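Local coordinates for hypothetical protein yqeU (Bacillus subtilis, PDB 1VHK) that probably methylates the N3 position of a specific uridine in 16S ribosomal RNA within the assembled 30S subunit, with S-adenosyl-L-methionine as methyl donor, at residues P19-T24 / C67-W72; D41-C46 / C55-V60; E78-V83 / Q250-R255; K171-Y176 / L201-G206. All coordinates share one frame; numbering follows the deposited sequence.

Interaction 1: P19-T24 / C67-W72; sequences PTFSIT and CLVIEW
Cys67 lies across the ring of Phe21: its CB stands over one face, displaced toward the rim, 3.7 Å from the ring centroid in a CH-pi contact. The thiol adds a sulfur-aromatic approach, with SG 4.4 Å from the same centroid and oblique to the ring. What brings the phenyl group here is its first torsion, which sets CG between the backbone N and carbonyl carbon (chi1 67°). Ile23 also meets the thiol, its CD1 3.6 Å from Cys67 SG. Two backbone bonds join Phe21 and Cys67, Phe21 N to Cys67 O at 2.8 Å and Cys67 N to Phe21 O at 2.7 Å, making them an antiparallel hydrogen-bonded pair. Toward Pro19 the two chains move apart, and a water bridges them, donating to Pro19 O and accepting from Val69 N. With an alanine in place of the phenylalanine, Cys67 would probably lose the ring that its CB and SG pack on, and a gap is likely to open beside Ile15 of helix 12-16, which also touches that ring. Strand 21-24 is thus stitched to strand 64-72 at the border of the mixed sheet of the PUA domain, a fold typical of RNA-modifying enzymes.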
loop_
_atom_site.group_PDB
_atom_site.type_symbol
_atom_site.label_atom_id
_atom_site.label_comp_id
_atom_site.label_asym_id
_atom_site.label_seq_id
_atom_site.Cartn_x
_atom_site.Cartn_y
_atom_site.Cartn_z
ATOM N N PRO A 19 0.832 -7.376 38.760
ATOM C CA PRO A 19 -0.330 -8.131 38.330
ATOM C C PRO A 19 -1.213 -7.415 37.334
ATOM O O PRO A 19 -1.960 -8.050 36.573
ATOM C CB PRO A 19 -1.062 -8.489 39.607
ATOM C CG PRO A 19 -0.195 -8.077 40.730
ATOM C CD PRO A 19 0.703 -6.990 40.190
ATOM N N THR A 20 -1.224 -6.094 37.353
ATOM C CA THR A 20 -1.956 -5.250 36.437
ATOM C C THR A 20 -1.024 -4.080 36.062
ATOM O O THR A 20 0.049 -3.974 36.658
ATOM C CB THR A 20 -3.241 -4.637 36.995
ATOM O OG1 THR A 20 -2.900 -3.713 38.045
ATOM C CG2 THR A 20 -4.234 -5.658 37.496
ATOM N N PHE A 21 -1.419 -3.262 35.114
ATOM C CA PHE A 21 -0.600 -2.115 34.711
ATOM C C PHE A 21 -1.558 -0.986 34.365
ATOM O O PHE A 21 -2.721 -1.268 34.104
ATOM C CB PHE A 21 0.342 -2.442 33.567
ATOM C CG PHE A 21 -0.344 -2.728 32.260
ATOM C CD1 PHE A 21 -0.822 -3.999 31.985
ATOM C CD2 PHE A 21 -0.549 -1.730 31.325
ATOM C CE1 PHE A 21 -1.470 -4.276 30.799
ATOM C CE2 PHE A 21 -1.200 -1.993 30.144
ATOM C CZ PHE A 21 -1.660 -3.270 29.876
ATOM N N SER A 22 -1.106 0.256 34.397
ATOM C CA SER A 22 -1.997 1.368 34.114
ATOM C C SER A 22 -1.509 2.283 33.001
ATOM O O SER A 22 -0.331 2.522 32.787
ATOM C CB SER A 22 -2.274 2.180 35.383
ATOM O OG SER A 22 -1.084 2.367 36.110
ATOM N N ILE A 23 -2.494 2.803 32.278
ATOM C CA ILE A 23 -2.297 3.673 31.148
ATOM C C ILE A 23 -2.509 5.131 31.530
ATOM O O ILE A 23 -3.586 5.519 31.991
ATOM C CB ILE A 23 -3.286 3.299 30.009
ATOM C CG1 ILE A 23 -3.198 1.806 29.715
ATOM C CG2 ILE A 23 -3.006 4.132 28.773
ATOM C CD1 ILE A 23 -4.063 1.307 28.591
ATOM N N THR A 24 -1.464 5.946 31.342
ATOM C CA THR A 24 -1.556 7.368 31.635
ATOM C C THR A 24 -1.248 8.218 30.401
ATOM O O THR A 24 -0.653 7.773 29.423
ATOM C CB THR A 24 -0.673 7.816 32.808
ATOM O OG1 THR A 24 0.667 7.368 32.603
ATOM C CG2 THR A 24 -1.177 7.277 34.134
ATOM N N CYS A 67 -5.168 -2.146 33.510
ATOM C CA CYS A 67 -5.312 -3.299 32.674
ATOM C C CYS A 67 -4.657 -4.567 33.224
ATOM O O CYS A 67 -3.608 -4.552 33.830
ATOM C CB CYS A 67 -4.708 -3.060 31.272
ATOM S SG CYS A 67 -5.123 -1.493 30.504
ATOM N N LEU A 68 -5.299 -5.670 32.900
ATOM C CA LEU A 68 -4.890 -7.028 33.225
ATOM C C LEU A 68 -4.540 -7.726 31.907
ATOM O O LEU A 68 -5.364 -7.626 30.997
ATOM C CB LEU A 68 -6.109 -7.741 33.834
ATOM C CG LEU A 68 -6.137 -9.263 33.756
ATOM C CD1 LEU A 68 -5.039 -9.882 34.603
ATOM C CD2 LEU A 68 -7.505 -9.787 34.140
ATOM N N VAL A 69 -3.347 -8.273 31.764
ATOM C CA VAL A 69 -3.011 -8.928 30.495
ATOM C C VAL A 69 -3.571 -10.334 30.470
ATOM O O VAL A 69 -3.185 -11.189 31.255
ATOM C CB VAL A 69 -1.554 -8.856 30.077
ATOM C CG1 VAL A 69 -0.652 -8.353 31.167
ATOM C CG2 VAL A 69 -1.038 -10.185 29.507
ATOM N N ILE A 70 -4.497 -10.592 29.544
ATOM C CA ILE A 70 -5.089 -11.931 29.469
ATOM C C ILE A 70 -4.383 -12.854 28.508
ATOM O O ILE A 70 -4.485 -14.088 28.626
ATOM C CB ILE A 70 -6.596 -11.819 29.197
ATOM C CG1 ILE A 70 -6.875 -11.162 27.860
ATOM C CG2 ILE A 70 -7.225 -11.015 30.341
ATOM C CD1 ILE A 70 -8.330 -10.983 27.470
ATOM N N GLU A 71 -3.454 -12.335 27.693
ATOM C CA GLU A 71 -2.753 -13.181 26.750
ATOM C C GLU A 71 -1.603 -12.499 26.037
ATOM O O GLU A 71 -1.758 -11.362 25.595
ATOM C CB GLU A 71 -3.764 -13.649 25.665
ATOM C CG GLU A 71 -3.292 -14.924 24.984
ATOM C CD GLU A 71 -3.665 -15.017 23.528
ATOM O OE1 GLU A 71 -2.749 -15.305 22.719
ATOM O OE2 GLU A 71 -4.835 -14.838 23.161
ATOM N N TRP A 72 -0.452 -13.166 25.965
ATOM C CA TRP A 72 0.692 -12.647 25.182
ATOM C C TRP A 72 0.607 -13.325 23.806
ATOM O O TRP A 72 0.841 -14.527 23.724
ATOM C CB TRP A 72 2.027 -12.974 25.842
ATOM C CG TRP A 72 2.281 -12.090 27.038
ATOM C CD1 TRP A 72 2.101 -12.417 28.356
ATOM C CD2 TRP A 72 2.587 -10.698 26.999
ATOM N NE1 TRP A 72 2.347 -11.309 29.141
ATOM C CE2 TRP A 72 2.650 -10.254 28.340
ATOM C CE3 TRP A 72 2.893 -9.803 25.983
ATOM C CZ2 TRP A 72 2.966 -8.934 28.670
ATOM C CZ3 TRP A 72 3.214 -8.497 26.316
ATOM C CH2 TRP A 72 3.242 -8.066 27.651
HETATM O O HOH W 1 -1.676 -7.963 34.033
#

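Interaction 2: D41-C46 / C55-V60; sequences DQIICC and CELQSV
Gln42 and Glu56, Ile43 and Cys55 are successive antiparallel pairs of a beta hairpin, strands 42-46 and 52-60, within the PUA domain. The first pair is non-hydrogen-bonded and carries its side chains to the polar face. Gln42 and Glu56 cross obliquely there, both extended beyond CG, and their amide and carboxylate planes are nearly coplanar. The N-H of Gln42 NE2 points almost straight at Glu56 OE1, but at 3.5 Å the bond is weak, a loose link at the surface rather than a firm tie.

The second pair is hydrogen-bonded, with each backbone N giving to the other residue's O, and its side chains turn to the apolar face. Ile43 places CG1 in the crowded position between backbone N and carbonyl carbon (chi1 63°). From there CG1 lies 4.1 Å from Cys55 CB, while the end of the chain, CD1, reaches Leu57 CD1 at 3.9 Å; the isoleucine and leucine meet at about a right angle. Cys55 turns SG beside its own backbone N, next to Cys45, and the two SG atoms stand 3.9 Å apart, too far for a disulfide. Phe21 and Ile23 of strand 21-24 close over this face, on Cys55 and Ile43 respectively.

At the open end of the hairpin, Asp41 sends OD1 to the backbone N of Asn38. Its CB meets Leu57 CD2 at 3.8 Å, and its carbonyl O takes the Leu57 N-H in a bond of 2.6 Å, nearly along the C=O axis.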
loop_
_atom_site.group_PDB
_atom_site.type_symbol
_atom_site.label_atom_id
_atom_site.label_comp_id
_atom_site.label_asym_id
_atom_site.label_seq_id
_atom_site.Cartn_x
_atom_site.Cartn_y
_atom_site.Cartn_z
ATOM N N ASP A 41 -13.994 -4.405 29.342
ATOM C CA ASP A 41 -13.711 -4.213 27.931
ATOM C C ASP A 41 -12.273 -4.665 27.628
ATOM O O ASP A 41 -11.401 -4.566 28.480
ATOM C CB ASP A 41 -13.906 -2.760 27.518
ATOM C CG ASP A 41 -15.351 -2.369 27.295
ATOM O OD1 ASP A 41 -15.623 -1.149 27.203
ATOM O OD2 ASP A 41 -16.209 -3.264 27.199
ATOM N N GLN A 42 -12.076 -5.113 26.402
ATOM C CA GLN A 42 -10.816 -5.625 25.912
ATOM C C GLN A 42 -10.136 -4.753 24.873
ATOM O O GLN A 42 -10.789 -4.208 23.987
ATOM C CB GLN A 42 -11.096 -7.020 25.298
ATOM C CG GLN A 42 -11.532 -8.049 26.347
ATOM C CD GLN A 42 -11.430 -9.462 25.781
ATOM O OE1 GLN A 42 -11.501 -9.616 24.555
ATOM N NE2 GLN A 42 -11.240 -10.465 26.632
ATOM N N ILE A 43 -8.815 -4.601 24.987
ATOM C CA ILE A 43 -7.997 -3.856 24.056
ATOM C C ILE A 43 -6.729 -4.670 23.723
ATOM O O ILE A 43 -6.421 -5.712 24.272
ATOM C CB ILE A 43 -7.494 -2.468 24.497
ATOM C CG1 ILE A 43 -6.582 -2.574 25.707
ATOM C CG2 ILE A 43 -8.641 -1.488 24.710
ATOM C CD1 ILE A 43 -6.301 -1.337 26.503
ATOM N N ILE A 44 -6.019 -4.148 22.738
ATOM C CA ILE A 44 -4.755 -4.704 22.298
ATOM C C ILE A 44 -3.660 -3.672 22.618
ATOM O O ILE A 44 -3.790 -2.479 22.328
ATOM C CB ILE A 44 -4.756 -5.028 20.804
ATOM C CG1 ILE A 44 -6.016 -5.790 20.394
ATOM C CG2 ILE A 44 -3.510 -5.835 20.435
ATOM C CD1 ILE A 44 -6.041 -7.249 20.742
ATOM N N CYS A 45 -2.640 -4.145 23.310
ATOM C CA CYS A 45 -1.513 -3.330 23.698
ATOM C C CYS A 45 -0.210 -3.976 23.204
ATOM O O CYS A 45 -0.008 -5.190 23.235
ATOM C CB CYS A 45 -1.440 -3.105 25.196
ATOM S SG CYS A 45 -2.746 -2.087 25.899
ATOM N N CYS A 46 0.658 -3.087 22.764
ATOM C CA CYS A 46 1.977 -3.416 22.270
ATOM C C CYS A 46 3.006 -2.655 23.110
ATOM O O CYS A 46 2.875 -1.442 23.161
ATOM C CB CYS A 46 2.085 -2.986 20.789
ATOM S SG CYS A 46 3.578 -3.682 19.980
ATOM N N CYS A 55 -5.417 -7.270 26.441
ATOM C CA CYS A 55 -5.688 -6.770 27.777
ATOM C C CYS A 55 -7.179 -6.560 28.037
ATOM O O CYS A 55 -7.960 -6.305 27.129
ATOM C CB CYS A 55 -4.945 -5.461 28.045
ATOM S SG CYS A 55 -3.184 -5.501 27.664
ATOM N N GLU A 56 -7.512 -6.652 29.318
ATOM C CA GLU A 56 -8.849 -6.445 29.848
ATOM C C GLU A 56 -8.862 -5.222 30.763
ATOM O O GLU A 56 -8.017 -5.064 31.646
ATOM C CB GLU A 56 -9.308 -7.700 30.600
ATOM C CG GLU A 56 -10.783 -7.861 30.814
ATOM C CD GLU A 56 -11.279 -9.266 31.031
ATOM O OE1 GLU A 56 -11.514 -10.006 30.046
ATOM O OE2 GLU A 56 -11.534 -9.672 32.194
ATOM N N LEU A 57 -9.775 -4.278 30.523
ATOM C CA LEU A 57 -9.846 -3.105 31.396
ATOM C C LEU A 57 -10.432 -3.512 32.754
ATOM O O LEU A 57 -11.570 -3.926 32.892
ATOM C CB LEU A 57 -10.593 -1.965 30.776
ATOM C CG LEU A 57 -9.923 -1.119 29.697
ATOM C CD1 LEU A 57 -8.405 -1.113 29.832
ATOM C CD2 LEU A 57 -10.348 -1.552 28.307
ATOM N N GLN A 58 -9.554 -3.501 33.745
ATOM C CA GLN A 58 -9.857 -3.814 35.125
ATOM C C GLN A 58 -10.354 -2.536 35.810
ATOM O O GLN A 58 -11.394 -2.522 36.456
ATOM C CB GLN A 58 -8.608 -4.340 35.827
ATOM C CG GLN A 58 -8.743 -4.523 37.321
ATOM C CD GLN A 58 -7.869 -5.621 37.883
ATOM O OE1 GLN A 58 -7.679 -5.737 39.106
ATOM N NE2 GLN A 58 -7.329 -6.450 36.995
ATOM N N SER A 59 -9.668 -1.431 35.507
ATOM C CA SER A 59 -10.064 -0.145 36.089
ATOM C C SER A 59 -10.077 0.968 35.060
ATOM O O SER A 59 -9.177 1.061 34.213
ATOM C CB SER A 59 -9.148 0.199 37.259
ATOM O OG SER A 59 -9.174 1.573 37.550
ATOM N N VAL A 60 -11.138 1.776 35.061
ATOM C CA VAL A 60 -11.269 2.884 34.133
ATOM C C VAL A 60 -11.666 4.175 34.850
ATOM O O VAL A 60 -12.793 4.360 35.300
ATOM C CB VAL A 60 -12.216 2.609 32.967
ATOM C CG1 VAL A 60 -11.630 1.585 31.996
ATOM C CG2 VAL A 60 -13.586 2.152 33.434
#

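Interaction 3: E78-V83 / Q250-R255; sequences ELPIKV and QTELLR
Glu252 and Thr251, near the end of the C-terminal helix 239-253 of the SPOUT methyltransferase domain, pack against Leu79 and Pro80, which lead into strand 82-88. The glutamate begins with CG beside its backbone N (chi1 -44°), a turn that carries the chain from CB toward the loop. CG is 3.9 Å from Pro80 CD. Beyond it the chain runs extended and crosses Leu79 at about a right angle, with CD 3.8 Å from Leu79 CD2. At the tip both carboxylate oxygens lie near that methyl, OE1 at 3.7 Å; OE2 also bonds Ser248 OG, one helical turn back, and forms a salt bridge with Arg232 of the second subunit. Replacing the glutamate by an alanine is likely to deprive Arg232 of that subunit of its carboxylate mate and to take one neighbour from Leu79 CD2. No hydrogen bond joins the helix end to the loop itself, so the two are held by contacts of carbon with carbon and oxygen. Thr251 satisfies its hydroxyl within its own helix, on Ile247 O. That same OG1 sits 3.5 Å from Pro80 CD, and Thr251 CB lies 3.3 Å from Pro80 CG.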
loop_
_atom_site.group_PDB
_atom_site.type_symbol
_atom_site.label_atom_id
_atom_site.label_comp_id
_atom_site.label_asym_id
_atom_site.label_seq_id
_atom_site.Cartn_x
_atom_site.Cartn_y
_atom_site.Cartn_z
ATOM N N GLU A 78 6.103 -7.456 11.691
ATOM C CA GLU A 78 7.096 -6.559 11.097
ATOM C C GLU A 78 7.747 -7.145 9.860
ATOM O O GLU A 78 7.865 -8.365 9.710
ATOM C CB GLU A 78 8.122 -6.141 12.141
ATOM C CG GLU A 78 7.633 -5.175 13.204
ATOM C CD GLU A 78 7.022 -3.881 12.748
ATOM O OE1 GLU A 78 7.576 -3.144 11.884
ATOM O OE2 GLU A 78 5.920 -3.524 13.245
ATOM N N LEU A 79 8.030 -6.296 8.865
ATOM C CA LEU A 79 8.743 -6.777 7.672
ATOM C C LEU A 79 10.068 -7.417 8.118
ATOM O O LEU A 79 10.737 -6.843 8.983
ATOM C CB LEU A 79 9.115 -5.631 6.750
ATOM C CG LEU A 79 8.204 -5.138 5.673
ATOM C CD1 LEU A 79 8.922 -4.086 4.815
ATOM C CD2 LEU A 79 7.627 -6.252 4.817
ATOM N N PRO A 80 10.527 -8.433 7.413
ATOM C CA PRO A 80 11.801 -9.058 7.756
ATOM C C PRO A 80 12.959 -8.118 7.565
ATOM O O PRO A 80 14.024 -8.375 8.126
ATOM C CB PRO A 80 11.937 -10.247 6.834
ATOM C CG PRO A 80 10.780 -10.216 5.919
ATOM C CD PRO A 80 9.843 -9.137 6.333
ATOM N N ILE A 81 12.839 -7.062 6.755
ATOM C CA ILE A 81 13.977 -6.156 6.597
ATOM C C ILE A 81 13.533 -4.716 6.875
ATOM O O ILE A 81 12.365 -4.420 6.634
ATOM C CB ILE A 81 14.605 -6.211 5.198
ATOM C CG1 ILE A 81 13.784 -5.419 4.200
ATOM C CG2 ILE A 81 14.785 -7.650 4.714
ATOM C CD1 ILE A 81 14.374 -5.291 2.827
ATOM N N LYS A 82 14.468 -3.887 7.312
ATOM C CA LYS A 82 14.200 -2.493 7.631
ATOM C C LYS A 82 14.179 -1.599 6.415
ATOM O O LYS A 82 15.209 -1.356 5.771
ATOM C CB LYS A 82 15.273 -1.982 8.621
ATOM C CG LYS A 82 15.176 -2.730 9.949
ATOM C CD LYS A 82 15.999 -2.086 11.037
ATOM C CE LYS A 82 15.776 -2.810 12.372
ATOM N NZ LYS A 82 16.240 -1.987 13.529
ATOM N N VAL A 83 12.973 -1.108 6.036
ATOM C CA VAL A 83 12.995 -0.272 4.835
ATOM C C VAL A 83 12.715 1.169 5.165
ATOM O O VAL A 83 11.939 1.512 6.058
ATOM C CB VAL A 83 12.374 -0.844 3.586
ATOM C CG1 VAL A 83 11.612 -2.134 3.797
ATOM C CG2 VAL A 83 11.582 0.154 2.770
ATOM N N GLN A 250 7.740 -10.586 -1.753
ATOM C CA GLN A 250 8.963 -11.334 -1.839
ATOM C C GLN A 250 9.433 -11.932 -0.525
ATOM O O GLN A 250 9.844 -13.101 -0.462
ATOM C CB GLN A 250 10.087 -10.424 -2.398
ATOM C CG GLN A 250 11.453 -11.105 -2.279
ATOM C CD GLN A 250 11.647 -12.145 -3.374
ATOM O OE1 GLN A 250 12.161 -13.221 -3.132
ATOM N NE2 GLN A 250 11.265 -11.828 -4.603
ATOM N N THR A 251 9.551 -11.116 0.515
ATOM C CA THR A 251 10.054 -11.587 1.800
ATOM C C THR A 251 9.006 -12.264 2.655
ATOM O O THR A 251 9.416 -12.988 3.567
ATOM C CB THR A 251 10.730 -10.459 2.608
ATOM O OG1 THR A 251 9.777 -9.400 2.799
ATOM C CG2 THR A 251 11.952 -9.910 1.895
ATOM N N GLU A 252 7.703 -12.122 2.423
ATOM C CA GLU A 252 6.700 -12.764 3.239
ATOM C C GLU A 252 5.731 -13.702 2.532
ATOM O O GLU A 252 5.145 -14.574 3.201
ATOM C CB GLU A 252 5.868 -11.715 3.996
ATOM C CG GLU A 252 6.644 -10.583 4.622
ATOM C CD GLU A 252 5.731 -9.505 5.163
ATOM O OE1 GLU A 252 5.881 -9.161 6.361
ATOM O OE2 GLU A 252 4.845 -9.034 4.420
ATOM N N LEU A 253 5.385 -13.521 1.280
ATOM C CA LEU A 253 4.464 -14.319 0.524
ATOM C C LEU A 253 5.103 -15.458 -0.244
ATOM O O LEU A 253 4.456 -16.493 -0.502
ATOM C CB LEU A 253 3.621 -13.436 -0.426
ATOM C CG LEU A 253 2.184 -13.164 0.059
ATOM C CD1 LEU A 253 2.192 -12.752 1.526
ATOM C CD2 LEU A 253 1.481 -12.113 -0.778
ATOM N N LEU A 254 6.314 -15.270 -0.734
ATOM C CA LEU A 254 7.070 -16.275 -1.453
ATOM C C LEU A 254 8.004 -16.999 -0.458
ATOM O O LEU A 254 8.292 -18.162 -0.616
ATOM C CB LEU A 254 7.993 -15.670 -2.501
ATOM C CG LEU A 254 7.441 -15.050 -3.759
ATOM C CD1 LEU A 254 8.581 -14.515 -4.623
ATOM C CD2 LEU A 254 6.605 -16.033 -4.558
ATOM N N ARG A 255 8.526 -16.210 0.486
ATOM C CA ARG A 255 9.446 -16.792 1.469
ATOM C C ARG A 255 8.725 -17.090 2.760
ATOM O O ARG A 255 8.381 -16.203 3.549
ATOM C CB ARG A 255 10.696 -15.929 1.648
ATOM C CG ARG A 255 11.419 -15.642 0.342
ATOM C CD ARG A 255 12.900 -15.529 0.430
ATOM N NE ARG A 255 13.454 -14.185 0.331
ATOM C CZ ARG A 255 13.897 -13.476 1.359
ATOM N NH1 ARG A 255 13.857 -13.972 2.595
ATOM N NH2 ARG A 255 14.406 -12.268 1.158
#

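Interaction 4: K171-Y176 / L201-G206; sequences KCVVAY and LLIVFG
Lys171, Val173 and Ala175 share with Leu202 and Val204 the ladder of backbone bonds that joins two parallel strands, 171-175 and 200-205. Leu202 is bonded through both its N and its O: the N gives to Lys171 O at 3.0 Å, and the O takes the N-H of Val173. Val204 repeats the pattern one step on, its N bonded to Val173 O and its O to Ala175 N, the latter at 3.2 Å. Where the ladder ends, a water continues it, donating to Ala175 O and accepting from Gly206 N.

Weaker CA-H...O contacts fill in between these bonds, among them Ile203 CA on Val173 O at 3.2 Å.

Apolar packing divides by face. On one, Val173 and Ile203 lie side by side and point the same way, with their CG2 methyls in contact; the other branch of the valine, CG1, meets Leu201 CD1 at 3.5 Å. On the other face, Cys172 swings SG anti to its backbone N (chi1 173°), which carries the sulfur along the strand to touch both Leu202 CD2, at 3.8 Å, and Val204 CG1, at 4.0 Å. Past the last pair of the ladder, Ala175 CB approaches the Phe205 ring obliquely, nearest to CD2.

The two strands belong to the parallel sheet of the SPOUT domain and form a beta-alpha-beta crossover through helix 187-193, whose Ile191 packs on Val173 and Leu201. Helix 239-253 lies against Leu201, Ile203 and Phe205, while strands 82-88 and 225-227 flank the pair on either side.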
loop_
_atom_site.group_PDB
_atom_site.type_symbol
_atom_site.label_atom_id
_atom_site.label_comp_id
_atom_site.label_asym_id
_atom_site.label_seq_id
_atom_site.Cartn_x
_atom_site.Cartn_y
_atom_site.Cartn_z
ATOM N N LYS A 171 21.978 -1.292 2.015
ATOM C CA LYS A 171 21.846 -1.035 0.591
ATOM C C LYS A 171 20.990 0.203 0.326
ATOM O O LYS A 171 20.143 0.603 1.119
ATOM C CB LYS A 171 21.222 -2.191 -0.171
ATOM C CG LYS A 171 22.058 -3.406 -0.458
ATOM C CD LYS A 171 22.611 -3.384 -1.877
ATOM C CE LYS A 171 23.528 -4.569 -2.127
ATOM N NZ LYS A 171 24.754 -4.518 -1.276
ATOM N N CYS A 172 21.114 0.758 -0.874
ATOM C CA CYS A 172 20.323 1.893 -1.253
ATOM C C CYS A 172 19.807 1.780 -2.675
ATOM O O CYS A 172 20.605 1.729 -3.595
ATOM C CB CYS A 172 21.111 3.220 -1.144
ATOM S SG CYS A 172 20.094 4.605 -1.843
ATOM N N VAL A 173 18.485 1.778 -2.859
ATOM C CA VAL A 173 17.961 1.773 -4.212
ATOM C C VAL A 173 17.423 3.182 -4.501
ATOM O O VAL A 173 16.970 3.895 -3.611
ATOM C CB VAL A 173 16.943 0.703 -4.549
ATOM C CG1 VAL A 173 17.087 -0.584 -3.745
ATOM C CG2 VAL A 173 15.501 1.179 -4.541
ATOM N N VAL A 174 17.600 3.593 -5.742
ATOM C CA VAL A 174 17.074 4.846 -6.244
ATOM C C VAL A 174 15.998 4.531 -7.296
ATOM O O VAL A 174 16.247 3.876 -8.300
ATOM C CB VAL A 174 18.154 5.761 -6.817
ATOM C CG1 VAL A 174 17.562 7.099 -7.272
ATOM C CG2 VAL A 174 19.253 6.010 -5.787
ATOM N N ALA A 175 14.774 4.910 -6.970
ATOM C CA ALA A 175 13.621 4.641 -7.844
ATOM C C ALA A 175 13.668 5.665 -8.976
ATOM O O ALA A 175 13.513 6.854 -8.732
ATOM C CB ALA A 175 12.329 4.694 -7.076
ATOM N N TYR A 176 14.112 5.189 -10.122
ATOM C CA TYR A 176 14.390 6.042 -11.277
ATOM C C TYR A 176 14.580 5.151 -12.502
ATOM O O TYR A 176 15.120 4.044 -12.377
ATOM C CB TYR A 176 15.723 6.763 -11.030
ATOM C CG TYR A 176 16.142 7.710 -12.115
ATOM C CD1 TYR A 176 15.553 8.964 -12.211
ATOM C CD2 TYR A 176 17.167 7.388 -13.015
ATOM C CE1 TYR A 176 15.957 9.872 -13.169
ATOM C CE2 TYR A 176 17.572 8.293 -13.986
ATOM C CZ TYR A 176 16.967 9.532 -14.048
ATOM O OH TYR A 176 17.370 10.452 -14.989
ATOM N N LEU A 201 17.432 -1.153 4.303
ATOM C CA LEU A 201 17.361 -0.702 2.912
ATOM C C LEU A 201 16.808 0.716 2.804
ATOM O O LEU A 201 15.820 1.073 3.437
ATOM C CB LEU A 201 16.544 -1.682 2.091
ATOM C CG LEU A 201 16.130 -1.236 0.686
ATOM C CD1 LEU A 201 17.322 -1.261 -0.277
ATOM C CD2 LEU A 201 14.971 -2.080 0.173
ATOM N N LEU A 202 17.544 1.580 2.116
ATOM C CA LEU A 202 17.166 2.945 1.845
ATOM C C LEU A 202 16.673 3.041 0.394
ATOM O O LEU A 202 17.300 2.462 -0.477
ATOM C CB LEU A 202 18.334 3.930 2.007
ATOM C CG LEU A 202 17.957 5.379 1.615
ATOM C CD1 LEU A 202 16.956 5.926 2.623
ATOM C CD2 LEU A 202 19.178 6.255 1.507
ATOM N N ILE A 203 15.516 3.658 0.204
ATOM C CA ILE A 203 14.923 3.809 -1.124
ATOM C C ILE A 203 14.579 5.282 -1.324
ATOM O O ILE A 203 13.855 5.834 -0.480
ATOM C CB ILE A 203 13.631 2.994 -1.325
ATOM C CG1 ILE A 203 13.745 1.544 -0.879
ATOM C CG2 ILE A 203 13.217 3.034 -2.800
ATOM C CD1 ILE A 203 12.503 0.709 -1.055
ATOM N N VAL A 204 15.211 5.967 -2.283
ATOM C CA VAL A 204 14.877 7.400 -2.408
ATOM C C VAL A 204 14.027 7.642 -3.620
ATOM O O VAL A 204 14.234 7.072 -4.692
ATOM C CB VAL A 204 16.098 8.301 -2.323
ATOM C CG1 VAL A 204 17.361 7.524 -1.968
ATOM C CG2 VAL A 204 16.317 9.161 -3.556
ATOM N N PHE A 205 13.005 8.491 -3.464
ATOM C CA PHE A 205 12.109 8.836 -4.572
ATOM C C PHE A 205 12.188 10.322 -4.890
ATOM O O PHE A 205 12.381 11.130 -3.966
ATOM C CB PHE A 205 10.651 8.512 -4.130
ATOM C CG PHE A 205 10.500 7.091 -3.676
ATOM C CD1 PHE A 205 10.747 6.748 -2.368
ATOM C CD2 PHE A 205 10.124 6.112 -4.577
ATOM C CE1 PHE A 205 10.669 5.436 -1.960
ATOM C CE2 PHE A 205 10.009 4.796 -4.169
ATOM C CZ PHE A 205 10.255 4.466 -2.850
ATOM N N GLY A 206 11.896 10.741 -6.099
ATOM C CA GLY A 206 11.928 12.199 -6.376
ATOM C C GLY A 206 10.503 12.746 -6.199
ATOM O O GLY A 206 9.593 11.968 -5.952
HETATM O O HOH W 2 11.371 8.519 -8.245
#

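In the fold
The four contacts divide between two domains. Interactions 1 and 2 touch within the mixed PUA sheet, where strands 52-60 and 64-72 are neighbours; both are partly buried and antiparallel, each with few backbone bonds and a small apolar face containing cysteine. Interactions 3 and 4 belong to the methyltransferase domain and meet where Lys82 O probably accepts a bond from Leu201 N. Interaction 4 is the buried one, a largely aliphatic parallel ladder, whereas interaction 3 has no hydrogen bond between its segments and lies at the subunit interface, the carboxylate of Glu252 answered by an arginine of the second chain. Interactions 1 and 4 stand about 41 Å apart, centre to centre, on opposite sides of the chain's centre.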